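Nitrogenase molybdenum-iron protein beta chain (PDB 4WES) forms, with the alpha chain, the nitrogenase component that reduces dinitrogen to ammonium, and shares an [8Fe-7S] cluster with that chain. Local coordinates at residues N83-V88 and S120-A125; L107-G112 and N138-V143; V174-V179 and M200-S205; V315-D320 and K339-G344. All coordinates share one frame; numbering follows the deposited sequence.

Contact 1: residues N83-V88 and S120-A125; sequences NIKTAV and SQMEDA
M122 lies across K85, CG to CG 3.6 Å apart, where two neighbouring helices of an alpha/beta layer pack. Helix 81-95 packs through I84 and V88 on the parallel sheet that contains strands 38-43 and 99-104; helix 115-125 packs on that helix, and M122 reaches across between the two. The short axes approach to 10.5 Å with a crossing angle of -48°, close enough for one long thioether to span the gap. M122, described here in one of two modelled conformers, runs straight as far as SD, which reaches 3.7 Å from CG2 of V88. A bend about the last torsion (chi3 -82°) then swings CE past V88 to within 4.3 Å of CG2 of I84. The apolar half of the contact is therefore S-methyl packing against branched side chains, with the CG methylene of K85 touching that of M122. K85 continues extended beyond CG to the partly exposed side, where its ammonium meets the amide oxygen of Q121. That hydrogen bond is short, K85 NZ to Q121 OE1 2.7 Å, but the nitrogen sits above the amide, 51° out of the carbonyl plane.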
loop_
_atom_site.group_PDB
_atom_site.type_symbol
_atom_site.label_atom_id
_atom_site.label_comp_id
_atom_site.label_asym_id
_atom_site.label_seq_id
_atom_site.Cartn_x
_atom_site.Cartn_y
_atom_site.Cartn_z
ATOM N N ASN B 83 26.576 -19.806 35.831
ATOM C CA ASN B 83 25.263 -19.488 35.285
ATOM C C ASN B 83 24.914 -20.322 34.057
ATOM O O ASN B 83 23.803 -20.820 33.959
ATOM C CB ASN B 83 25.162 -18.028 34.864
ATOM C CG ASN B 83 25.377 -17.085 35.991
ATOM O OD1 ASN B 83 26.505 -17.074 36.538
ATOM N ND2 ASN B 83 24.369 -16.255 36.337
ATOM N N ILE B 84 25.851 -20.439 33.114
ATOM C CA ILE B 84 25.522 -21.150 31.909
ATOM C C ILE B 84 25.414 -22.658 32.178
ATOM O O ILE B 84 24.608 -23.322 31.572
ATOM C CB ILE B 84 26.458 -20.826 30.739
ATOM C CG1 ILE B 84 25.816 -21.297 29.426
ATOM C CG2 ILE B 84 27.849 -21.433 30.922
ATOM C CD1 ILE B 84 26.517 -20.813 28.197
ATOM N N LYS B 85 26.202 -23.174 33.119
ATOM C CA LYS B 85 26.098 -24.590 33.483
ATOM C C LYS B 85 24.741 -24.906 34.105
ATOM O O LYS B 85 24.089 -25.893 33.786
ATOM C CB LYS B 85 27.245 -24.962 34.415
ATOM C CG LYS B 85 28.579 -24.946 33.713
ATOM C CD LYS B 85 29.682 -25.142 34.742
ATOM C CE LYS B 85 31.025 -24.818 34.166
ATOM N NZ LYS B 85 32.046 -25.052 35.221
ATOM N N THR B 86 24.272 -24.023 34.972
ATOM C CA THR B 86 22.934 -24.150 35.539
ATOM C C THR B 86 21.877 -23.996 34.465
ATOM O O THR B 86 20.908 -24.761 34.421
ATOM C CB THR B 86 22.698 -23.088 36.622
ATOM O OG1 THR B 86 23.625 -23.348 37.693
ATOM C CG2 THR B 86 21.285 -23.077 37.129
ATOM N N ALA B 87 22.061 -23.026 33.581
ATOM C CA ALA B 87 21.080 -22.826 32.521
ATOM C C ALA B 87 20.868 -24.056 31.663
ATOM O O ALA B 87 19.740 -24.448 31.409
ATOM C CB ALA B 87 21.481 -21.664 31.624
ATOM N N VAL B 88 21.952 -24.705 31.255
ATOM C CA VAL B 88 21.856 -25.838 30.347
ATOM C C VAL B 88 21.072 -26.987 31.008
ATOM O O VAL B 88 20.277 -27.689 30.331
ATOM C CB VAL B 88 23.250 -26.237 29.858
ATOM C CG1 VAL B 88 23.326 -27.615 29.258
ATOM C CG2 VAL B 88 23.753 -25.219 28.866
ATOM N N SER B 120 33.086 -27.493 27.461
ATOM C CA SER B 120 33.846 -28.728 27.714
ATOM C C SER B 120 33.571 -29.240 29.153
ATOM O O SER B 120 33.378 -30.428 29.385
ATOM C CB SER B 120 35.310 -28.453 27.407
ATOM O OG SER B 120 35.972 -27.836 28.473
ATOM N N GLN B 121 33.417 -28.320 30.101
ATOM C CA GLN B 121 33.102 -28.674 31.485
ATOM C C GLN B 121 31.688 -29.236 31.609
ATOM O O GLN B 121 31.463 -30.157 32.390
ATOM C CB GLN B 121 33.301 -27.470 32.417
ATOM C CG GLN B 121 34.764 -27.120 32.570
ATOM C CD GLN B 121 35.023 -25.854 33.340
ATOM O OE1 GLN B 121 34.152 -24.997 33.479
ATOM N NE2 GLN B 121 36.256 -25.718 33.831
ATOM N N MET B 122 30.746 -28.733 30.814
ATOM C CA MET B 122 29.414 -29.319 30.868
ATOM C C MET B 122 29.401 -30.747 30.341
ATOM O O MET B 122 28.730 -31.599 30.918
ATOM C CB MET B 122 28.419 -28.431 30.165
ATOM C CG MET B 122 28.278 -27.141 30.938
ATOM S SD MET B 122 27.038 -26.076 30.249
ATOM C CE MET B 122 27.909 -25.273 28.909
ATOM N N GLU B 123 30.152 -30.993 29.287
ATOM C CA GLU B 123 30.261 -32.325 28.761
ATOM C C GLU B 123 30.826 -33.263 29.823
ATOM O O GLU B 123 30.292 -34.349 30.065
ATOM C CB GLU B 123 31.144 -32.301 27.520
ATOM C CG GLU B 123 31.294 -33.662 26.840
ATOM C CD GLU B 123 29.961 -34.247 26.397
ATOM O OE1 GLU B 123 29.177 -33.519 25.731
ATOM O OE2 GLU B 123 29.704 -35.433 26.716
ATOM N N ASP B 124 31.897 -32.831 30.476
ATOM C CA ASP B 124 32.569 -33.667 31.460
ATOM C C ASP B 124 31.655 -34.005 32.630
ATOM O O ASP B 124 31.742 -35.092 33.192
ATOM C CB ASP B 124 33.823 -32.964 32.004
ATOM C CG ASP B 124 34.866 -32.709 30.923
ATOM O OD1 ASP B 124 34.827 -33.440 29.887
ATOM O OD2 ASP B 124 35.736 -31.803 31.127
ATOM N N ALA B 125 30.802 -33.053 33.002
ATOM C CA ALA B 125 29.863 -33.191 34.103
ATOM C C ALA B 125 28.678 -34.087 33.744
ATOM O O ALA B 125 27.952 -34.549 34.627
ATOM C CB ALA B 125 29.378 -31.807 34.579
#

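Contact 2: residues L107-G112 and N138-V143; sequences LSETLG and NTPSYV. With CLF (Fe(8)-S(7) cluster), chain H.
Y142, which directly follows a serine that ligates iron, brings its hydroxyl oxygen to 3.4 Å from CB of E109, laying the phenol end against helix 106-111. Its ring also has CE1 3.8 Å from OG1 of T110, a hydroxyl engaged by the carbonyl of C106, and P140 CB lies 3.6 Å above one ring face, toward the rim. P140 in turn meets the helix: its CA is 3.7 Å from CG of E109. The glutamate bends at chi2 (-66°), which carries its carboxylate away from the tyrosine to N138. There ND2 of N138 donates to the syn lone pair of E109 OE2 at 2.8 Å. The bond is nearly straight, 166° at the hydrogen, and lies in the amide plane although carboxylate and amide are almost perpendicular. OE2 is gripped twice, since T104 OG1 also bonds to it, so the carboxylate ties the helix to the 138-143 loop and to the end of strand 99-104. S141 OG, in the conformer described (one of two modelled), binds iron FE6 at 2.0 Å alongside C106 SG, consistent with the oxidised cluster, as in the Azotobacter vinelandii protein; S141, after strand 133-136, and C106, starting helix 106-111, belong to the P-cluster ([8Fe-7S]) site.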
loop_
_atom_site.group_PDB
_atom_site.type_symbol
_atom_site.label_atom_id
_atom_site.label_comp_id
_atom_site.label_asym_id
_atom_site.label_seq_id
_atom_site.Cartn_x
_atom_site.Cartn_y
_atom_site.Cartn_z
ATOM N N LEU B 107 28.519 -7.696 28.148
ATOM C CA LEU B 107 28.924 -8.006 29.518
ATOM C C LEU B 107 29.880 -9.194 29.539
ATOM O O LEU B 107 30.988 -9.108 30.093
ATOM C CB LEU B 107 27.702 -8.345 30.354
ATOM C CG LEU B 107 27.963 -8.690 31.811
ATOM C CD1 LEU B 107 28.837 -7.663 32.530
ATOM C CD2 LEU B 107 26.671 -8.913 32.561
ATOM N N SER B 108 29.464 -10.321 28.957
ATOM C CA SER B 108 30.325 -11.492 29.011
ATOM C C SER B 108 31.601 -11.292 28.191
ATOM O O SER B 108 32.646 -11.853 28.552
ATOM C CB SER B 108 29.543 -12.735 28.615
ATOM O OG SER B 108 28.772 -12.528 27.438
ATOM N N GLU B 109 31.548 -10.521 27.113
ATOM C CA GLU B 109 32.731 -10.237 26.330
ATOM C C GLU B 109 33.691 -9.303 27.102
ATOM O O GLU B 109 34.913 -9.509 27.088
ATOM C CB GLU B 109 32.347 -9.668 24.978
ATOM C CG GLU B 109 31.629 -10.693 24.082
ATOM C CD GLU B 109 32.512 -11.857 23.667
ATOM O OE1 GLU B 109 33.720 -11.647 23.515
ATOM O OE2 GLU B 109 32.000 -12.976 23.543
ATOM N N THR B 110 33.157 -8.295 27.792
ATOM C CA THR B 110 34.009 -7.402 28.594
ATOM C C THR B 110 34.715 -8.229 29.692
ATOM O O THR B 110 35.891 -8.007 29.993
ATOM C CB THR B 110 33.210 -6.236 29.193
ATOM O OG1 THR B 110 32.720 -5.417 28.136
ATOM C CG2 THR B 110 34.077 -5.409 30.107
ATOM N N LEU B 111 33.979 -9.175 30.263
ATOM C CA LEU B 111 34.521 -10.059 31.306
ATOM C C LEU B 111 35.474 -11.120 30.805
ATOM O O LEU B 111 36.178 -11.735 31.623
ATOM C CB LEU B 111 33.376 -10.747 32.057
ATOM C CG LEU B 111 32.542 -9.834 32.957
ATOM C CD1 LEU B 111 31.272 -10.539 33.419
ATOM C CD2 LEU B 111 33.319 -9.352 34.160
ATOM N N GLY B 112 35.488 -11.369 29.495
ATOM C CA GLY B 112 36.351 -12.391 28.916
ATOM C C GLY B 112 35.912 -13.788 29.237
ATOM O O GLY B 112 36.744 -14.689 29.322
ATOM N N ASN B 138 30.749 -15.798 19.619
ATOM C CA ASN B 138 31.047 -14.615 20.435
ATOM C C ASN B 138 30.556 -13.386 19.702
ATOM O O ASN B 138 30.920 -13.162 18.533
ATOM C CB ASN B 138 32.562 -14.504 20.696
ATOM C CG ASN B 138 33.081 -15.663 21.508
ATOM O OD1 ASN B 138 33.483 -16.715 20.955
ATOM N ND2 ASN B 138 33.046 -15.522 22.824
ATOM N N THR B 139 29.723 -12.608 20.367
ATOM C CA THR B 139 28.989 -11.491 19.756
ATOM C C THR B 139 29.083 -10.211 20.589
ATOM O O THR B 139 28.089 -9.720 21.113
ATOM C CB THR B 139 27.527 -11.907 19.509
ATOM O OG1 THR B 139 26.963 -12.492 20.685
ATOM C CG2 THR B 139 27.437 -12.911 18.384
ATOM N N PRO B 140 30.292 -9.648 20.686
ATOM C CA PRO B 140 30.441 -8.370 21.397
ATOM C C PRO B 140 29.672 -7.248 20.744
ATOM O O PRO B 140 29.882 -6.927 19.586
ATOM C CB PRO B 140 31.934 -8.105 21.331
ATOM C CG PRO B 140 32.402 -8.822 20.096
ATOM C CD PRO B 140 31.541 -10.075 20.046
ATOM N N SER B 141 28.797 -6.616 21.515
ATOM C CA SER B 141 27.899 -5.618 20.943
ATOM C C SER B 141 28.577 -4.297 20.601
ATOM O O SER B 141 28.004 -3.470 19.865
ATOM C CB SER B 141 26.729 -5.355 21.875
ATOM O OG SER B 141 27.119 -5.204 23.204
ATOM N N TYR B 142 29.762 -4.081 21.140
ATOM C CA TYR B 142 30.571 -2.932 20.802
ATOM C C TYR B 142 31.348 -3.114 19.498
ATOM O O TYR B 142 32.074 -2.217 19.113
ATOM C CB TYR B 142 31.473 -2.598 21.977
ATOM C CG TYR B 142 32.207 -3.760 22.583
ATOM C CD1 TYR B 142 31.724 -4.372 23.731
ATOM C CD2 TYR B 142 33.386 -4.259 22.043
ATOM C CE1 TYR B 142 32.388 -5.434 24.309
ATOM C CE2 TYR B 142 34.075 -5.304 22.625
ATOM C CZ TYR B 142 33.581 -5.885 23.786
ATOM O OH TYR B 142 34.242 -6.936 24.387
ATOM N N VAL B 143 31.202 -4.249 18.813
ATOM C CA VAL B 143 31.757 -4.455 17.497
ATOM C C VAL B 143 30.621 -4.593 16.495
ATOM O O VAL B 143 29.683 -5.387 16.686
ATOM C CB VAL B 143 32.638 -5.719 17.453
ATOM C CG1 VAL B 143 33.120 -5.997 16.038
ATOM C CG2 VAL B 143 33.790 -5.605 18.442
HETATM FE FE1 CLF H . 23.150 -4.844 29.876
HETATM FE FE2 CLF H . 21.529 -5.736 28.199
HETATM FE FE3 CLF H . 20.479 -4.126 30.184
HETATM FE FE4 CLF H . 22.051 -3.157 28.198
HETATM S S1 CLF H . 23.711 -4.750 27.560
HETATM S S2A CLF H . 21.373 -6.253 30.428
HETATM S S4A CLF H . 19.970 -4.052 27.959
HETATM S S3A CLF H . 22.335 -2.737 30.456
HETATM FE FE5 CLF H . 22.714 -2.860 24.826
HETATM FE FE6 CLF H . 25.666 -4.937 24.592
HETATM FE FE7 CLF H . 23.290 -4.997 23.209
HETATM FE FE8 CLF H . 22.906 -5.955 25.694
HETATM S S2B CLF H . 24.576 -3.146 23.665
HETATM S S3B CLF H . 24.368 -6.806 24.174
HETATM S S4B CLF H . 21.386 -4.695 24.480
#

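Contact 3: residues V174-V179 and M200-S205; sequences VIPGFV and MFPDTS
F201 N donates to V174 O at 3.1 Å, with 156° at the hydrogen. The same carbonyl oxygen receives a CA-H contact from M200 at 3.3 Å. One residue further on, I175 CA-H points in the same manner at F201 O. CG1 of V174 packs on CB of M200 (3.7 Å), both on the same face of the sheet. I175 instead lies alongside F201 and puts CG1 over one face of its ring, a CH-pi contact 4.1 Å from the centroid and 25° off the normal. The phenylalanine ring comes back to the isoleucine because CG stands between its backbone N and carbonyl carbon (chi1 75°), although its CB starts away from the partner segment. P176 occupies the next place, its CD near F201 O and its CG 3.5 Å from P202 O, an oxygen buried here without a partner in the model. These residues mark the end of strand 198-200, the outermost within the chain, where it leaves strand 172-175 in a four-stranded parallel sheet; helix 181-193 joins the two strands in a beta-alpha-beta crossover. Beyond the bridge the paths part: G177 takes positive phi, while a cis peptide precedes P202. V154 of helix 146-161 touches I175, F201 and P202, and M184 and I187 of the crossover helix touch M200. Farther along, D203 OD1 accepts from S205 N at 3.0 Å, an Asx turn, and also from S205 OG, while D203 OD2 forms a salt bridge with K188.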
loop_
_atom_site.group_PDB
_atom_site.type_symbol
_atom_site.label_atom_id
_atom_site.label_comp_id
_atom_site.label_asym_id
_atom_site.label_seq_id
_atom_site.Cartn_x
_atom_site.Cartn_y
_atom_site.Cartn_z
ATOM N N VAL B 174 23.640 -22.601 0.430
ATOM C CA VAL B 174 23.322 -21.200 0.276
ATOM C C VAL B 174 23.165 -20.568 1.649
ATOM O O VAL B 174 22.343 -21.018 2.445
ATOM C CB VAL B 174 22.115 -20.946 -0.666
ATOM C CG1 VAL B 174 20.867 -21.696 -0.235
ATOM C CG2 VAL B 174 21.857 -19.448 -0.820
ATOM N N ILE B 175 23.971 -19.543 1.902
ATOM C CA ILE B 175 23.839 -18.748 3.112
ATOM C C ILE B 175 23.140 -17.469 2.650
ATOM O O ILE B 175 23.705 -16.714 1.871
ATOM C CB ILE B 175 25.195 -18.452 3.777
ATOM C CG1 ILE B 175 25.938 -19.749 4.107
ATOM C CG2 ILE B 175 25.000 -17.597 5.000
ATOM C CD1 ILE B 175 27.391 -19.532 4.530
ATOM N N PRO B 176 21.877 -17.267 3.078
ATOM C CA PRO B 176 21.037 -16.258 2.447
ATOM C C PRO B 176 21.237 -14.838 2.982
ATOM O O PRO B 176 20.582 -13.916 2.515
ATOM C CB PRO B 176 19.637 -16.761 2.743
ATOM C CG PRO B 176 19.777 -17.388 4.089
ATOM C CD PRO B 176 21.111 -18.107 4.016
ATOM N N GLY B 177 22.062 -14.692 4.006
ATOM C CA GLY B 177 22.257 -13.436 4.659
ATOM C C GLY B 177 21.140 -13.078 5.632
ATOM O O GLY B 177 20.257 -13.880 5.938
ATOM N N PHE B 178 21.218 -11.841 6.144
ATOM C CA PHE B 178 20.252 -11.343 7.115
ATOM C C PHE B 178 19.045 -10.817 6.361
ATOM O O PHE B 178 18.836 -9.612 6.213
ATOM C CB PHE B 178 20.902 -10.318 8.042
ATOM C CG PHE B 178 19.987 -9.837 9.120
ATOM C CD1 PHE B 178 19.591 -10.665 10.124
ATOM C CD2 PHE B 178 19.443 -8.526 9.102
ATOM C CE1 PHE B 178 18.699 -10.217 11.134
ATOM C CE2 PHE B 178 18.584 -8.120 10.089
ATOM C CZ PHE B 178 18.218 -8.974 11.099
ATOM N N VAL B 179 18.251 -11.755 5.870
ATOM C CA VAL B 179 17.058 -11.509 5.108
ATOM C C VAL B 179 15.914 -12.187 5.820
ATOM O O VAL B 179 16.136 -13.063 6.654
ATOM C CB VAL B 179 17.160 -11.953 3.634
ATOM C CG1 VAL B 179 18.319 -11.232 2.945
ATOM C CG2 VAL B 179 17.345 -13.455 3.514
ATOM N N MET B 200 20.122 -24.732 2.546
ATOM C CA MET B 200 20.096 -23.344 2.991
ATOM C C MET B 200 20.336 -23.287 4.483
ATOM O O MET B 200 19.705 -24.041 5.219
ATOM C CB MET B 200 18.757 -22.691 2.669
ATOM C CG MET B 200 18.684 -21.239 3.149
ATOM S SD MET B 200 17.175 -20.392 2.736
ATOM C CE MET B 200 17.513 -20.058 1.033
ATOM N N PHE B 201 21.225 -22.402 4.929
ATOM C CA PHE B 201 21.338 -22.176 6.346
ATOM C C PHE B 201 21.863 -20.769 6.628
ATOM O O PHE B 201 22.700 -20.254 5.868
ATOM C CB PHE B 201 22.251 -23.218 7.004
ATOM C CG PHE B 201 23.703 -23.036 6.764
ATOM C CD1 PHE B 201 24.282 -23.473 5.564
ATOM C CD2 PHE B 201 24.539 -22.590 7.767
ATOM C CE1 PHE B 201 25.635 -23.349 5.336
ATOM C CE2 PHE B 201 25.913 -22.483 7.552
ATOM C CZ PHE B 201 26.449 -22.873 6.338
ATOM N N PRO B 202 21.438 -20.161 7.747
ATOM C CA PRO B 202 20.214 -20.451 8.497
ATOM C C PRO B 202 18.961 -20.328 7.604
ATOM O O PRO B 202 19.031 -19.768 6.501
ATOM C CB PRO B 202 20.188 -19.382 9.604
ATOM C CG PRO B 202 21.569 -18.779 9.584
ATOM C CD PRO B 202 22.024 -18.885 8.168
ATOM N N ASP B 203 17.839 -20.851 8.099
ATOM C CA ASP B 203 16.567 -20.758 7.370
ATOM C C ASP B 203 15.457 -20.583 8.385
ATOM O O ASP B 203 15.090 -21.526 9.055
ATOM C CB ASP B 203 16.370 -22.024 6.522
ATOM C CG ASP B 203 15.051 -22.030 5.804
ATOM O OD1 ASP B 203 14.359 -20.999 5.763
ATOM O OD2 ASP B 203 14.700 -23.110 5.249
ATOM N N THR B 204 14.940 -19.351 8.499
ATOM C CA THR B 204 13.897 -19.056 9.474
ATOM C C THR B 204 12.488 -19.208 8.882
ATOM O O THR B 204 11.500 -18.919 9.571
ATOM C CB THR B 204 14.048 -17.634 10.019
ATOM O OG1 THR B 204 13.946 -16.782 8.878
ATOM C CG2 THR B 204 15.392 -17.456 10.720
ATOM N N SER B 205 12.378 -19.644 7.620
ATOM C CA SER B 205 11.059 -19.913 7.073
ATOM C C SER B 205 10.411 -21.059 7.838
ATOM O O SER B 205 11.051 -22.044 8.199
ATOM C CB SER B 205 11.117 -20.186 5.573
ATOM O OG SER B 205 11.790 -21.356 5.247
#

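Contact 4: residues V315-D320 and K339-G344; sequences VALLGD and KYVVTG
L318 runs side by side with V342, the two side chains pointing the same way, CD2 of the leucine 4.1 Å from CG1 of the valine. Their face of the sheet also carries A316 and Y340, and V377 of helix 374-383 covers L318 and V342. L317 and V341 pair on the other face, against helix 321-333, with L317 CD1 4.2 Å from V341 CG2. This is the direct pairing of the two strands of a right-handed beta-alpha-beta unit: strand 314-318, helix 321-333, strand 337-343, with the short strand axes only 8° from parallel. In the central ladder L317 N donates to Y340 O at 2.8 Å. V342 N to L317 O and G319 N to V342 O continue it. At its start the ladder is irregular. V315 O accepts from both K339 N (2.8 Å) and Y340 N (3.3 Å): with K339 psi at -49° the chain turns a corner at Y340, so both nitrogens meet one oxygen. Here CG of K339 covers the centre of the Y340 ring, while the lysine ammonium is paired with E384. At the other end a side chain replaces the next backbone donor. G344 N stands 4.1 Å from G319 O, and T343 OG1, anti to its own N (chi1 -177°), donates to that oxygen at 2.7 Å, in the carbonyl plane. A water 2.7 Å from D320 OD1 may bridge it to T343 OG1; D320 OD2 is hydrogen-bonded to H146 NE2. Because T345 N also bonds to T343 OG1, the hydroxyl both gives and receives, and polar bonding between the strands extends past the end of the backbone ladder.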
loop_
_atom_site.group_PDB
_atom_site.type_symbol
_atom_site.label_atom_id
_atom_site.label_comp_id
_atom_site.label_asym_id
_atom_site.label_seq_id
_atom_site.Cartn_x
_atom_site.Cartn_y
_atom_site.Cartn_z
ATOM N N VAL B 315 15.825 9.463 -3.934
ATOM C CA VAL B 315 15.493 8.488 -2.900
ATOM C C VAL B 315 16.477 8.591 -1.732
ATOM O O VAL B 315 17.693 8.635 -1.929
ATOM C CB VAL B 315 15.500 7.051 -3.462
ATOM C CG1 VAL B 315 14.970 6.066 -2.432
ATOM C CG2 VAL B 315 14.720 6.956 -4.751
ATOM N N ALA B 316 15.940 8.594 -0.520
ATOM C CA ALA B 316 16.746 8.414 0.701
ATOM C C ALA B 316 16.557 6.996 1.183
ATOM O O ALA B 316 15.424 6.523 1.277
ATOM C CB ALA B 316 16.298 9.387 1.779
ATOM N N LEU B 317 17.668 6.311 1.480
ATOM C CA LEU B 317 17.664 4.916 1.905
ATOM C C LEU B 317 18.520 4.746 3.136
ATOM O O LEU B 317 19.645 5.245 3.169
ATOM C CB LEU B 317 18.253 3.957 0.815
ATOM C CG LEU B 317 17.721 3.979 -0.568
ATOM C CD1 LEU B 317 18.487 4.943 -1.420
ATOM C CD2 LEU B 317 17.825 2.566 -1.082
ATOM N N LEU B 318 17.999 4.042 4.139
ATOM C CA LEU B 318 18.783 3.672 5.302
ATOM C C LEU B 318 18.539 2.224 5.608
ATOM O O LEU B 318 17.392 1.776 5.619
ATOM C CB LEU B 318 18.405 4.434 6.603
ATOM C CG LEU B 318 18.542 5.936 6.575
ATOM C CD1 LEU B 318 17.235 6.576 6.152
ATOM C CD2 LEU B 318 19.031 6.425 7.952
ATOM N N GLY B 319 19.595 1.492 5.959
ATOM C CA GLY B 319 19.439 0.114 6.411
ATOM C C GLY B 319 20.728 -0.639 6.478
ATOM O O GLY B 319 21.797 -0.057 6.699
ATOM N N ASP B 320 20.624 -1.946 6.336
ATOM C CA ASP B 320 21.746 -2.831 6.522
ATOM C C ASP B 320 22.529 -2.944 5.207
ATOM O O ASP B 320 21.985 -2.787 4.109
ATOM C CB ASP B 320 21.229 -4.186 7.011
ATOM C CG ASP B 320 20.593 -4.109 8.354
ATOM O OD1 ASP B 320 20.914 -3.177 9.132
ATOM O OD2 ASP B 320 19.779 -5.008 8.692
ATOM N N LYS B 339 19.929 9.229 -3.514
ATOM C CA LYS B 339 20.361 10.574 -3.160
ATOM C C LYS B 339 21.099 10.579 -1.832
ATOM O O LYS B 339 22.159 11.192 -1.715
ATOM C CB LYS B 339 19.150 11.491 -3.147
ATOM C CG LYS B 339 19.432 12.903 -2.706
ATOM C CD LYS B 339 20.404 13.588 -3.607
ATOM C CE LYS B 339 20.439 15.068 -3.255
ATOM N NZ LYS B 339 21.320 15.752 -4.221
ATOM N N TYR B 340 20.503 9.941 -0.833
ATOM C CA TYR B 340 21.089 9.821 0.520
ATOM C C TYR B 340 21.068 8.345 0.826
ATOM O O TYR B 340 20.020 7.725 0.767
ATOM C CB TYR B 340 20.300 10.590 1.571
ATOM C CG TYR B 340 20.130 12.061 1.273
ATOM C CD1 TYR B 340 21.187 12.844 0.807
ATOM C CD2 TYR B 340 18.906 12.695 1.425
ATOM C CE1 TYR B 340 21.014 14.176 0.503
ATOM C CE2 TYR B 340 18.736 14.039 1.144
ATOM C CZ TYR B 340 19.807 14.767 0.690
ATOM O OH TYR B 340 19.666 16.101 0.364
ATOM N N VAL B 341 22.226 7.776 1.158
ATOM C CA VAL B 341 22.377 6.317 1.288
ATOM C C VAL B 341 23.207 6.057 2.542
ATOM O O VAL B 341 24.395 6.387 2.567
ATOM C CB VAL B 341 23.025 5.691 0.051
ATOM C CG1 VAL B 341 22.865 4.186 0.116
ATOM C CG2 VAL B 341 22.438 6.217 -1.246
ATOM N N VAL B 342 22.586 5.452 3.558
ATOM C CA VAL B 342 23.211 5.310 4.865
ATOM C C VAL B 342 23.060 3.928 5.440
ATOM O O VAL B 342 21.983 3.324 5.358
ATOM C CB VAL B 342 22.630 6.361 5.842
ATOM C CG1 VAL B 342 23.082 6.133 7.275
ATOM C CG2 VAL B 342 23.030 7.749 5.384
ATOM N N THR B 343 24.135 3.436 6.059
ATOM C CA THR B 343 24.032 2.291 6.946
ATOM C C THR B 343 24.664 2.634 8.286
ATOM O O THR B 343 25.655 3.381 8.318
ATOM C CB THR B 343 24.699 1.033 6.351
ATOM O OG1 THR B 343 24.490 -0.073 7.252
ATOM C CG2 THR B 343 26.159 1.174 6.117
ATOM N N GLY B 344 24.138 2.057 9.352
ATOM C CA GLY B 344 24.795 2.137 10.643
ATOM C C GLY B 344 25.887 1.117 10.854
ATOM O O GLY B 344 26.649 1.213 11.809
HETATM O O HOH W 1 22.905 -1.398 9.730
#

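In the fold
The segments of contacts 1 and 2 alternate along the chain; contacts 3 and 4 follow in series. Contacts 1 and 2 lie beside the sheet with strands 38-43 and 99-104; contacts 3 and 4 involve strands of two other parallel sheets. Contacts 1 and 2, centres about 20 Å apart, are linked by the consecutive helices 106-111 and 115-125. Contacts 1 and 4, centres about 44 Å apart, lie on opposite sides of the chain's centre. Contacts 3 and 4 touch at F178 CD2 and D320 OD2, 3.6 Å apart, where loops that follow strands of two sheets meet. Contact 2 holds a ligand of the cluster shared with the alpha chain, whereas contacts 1 and 3 lie away from the annotated sites.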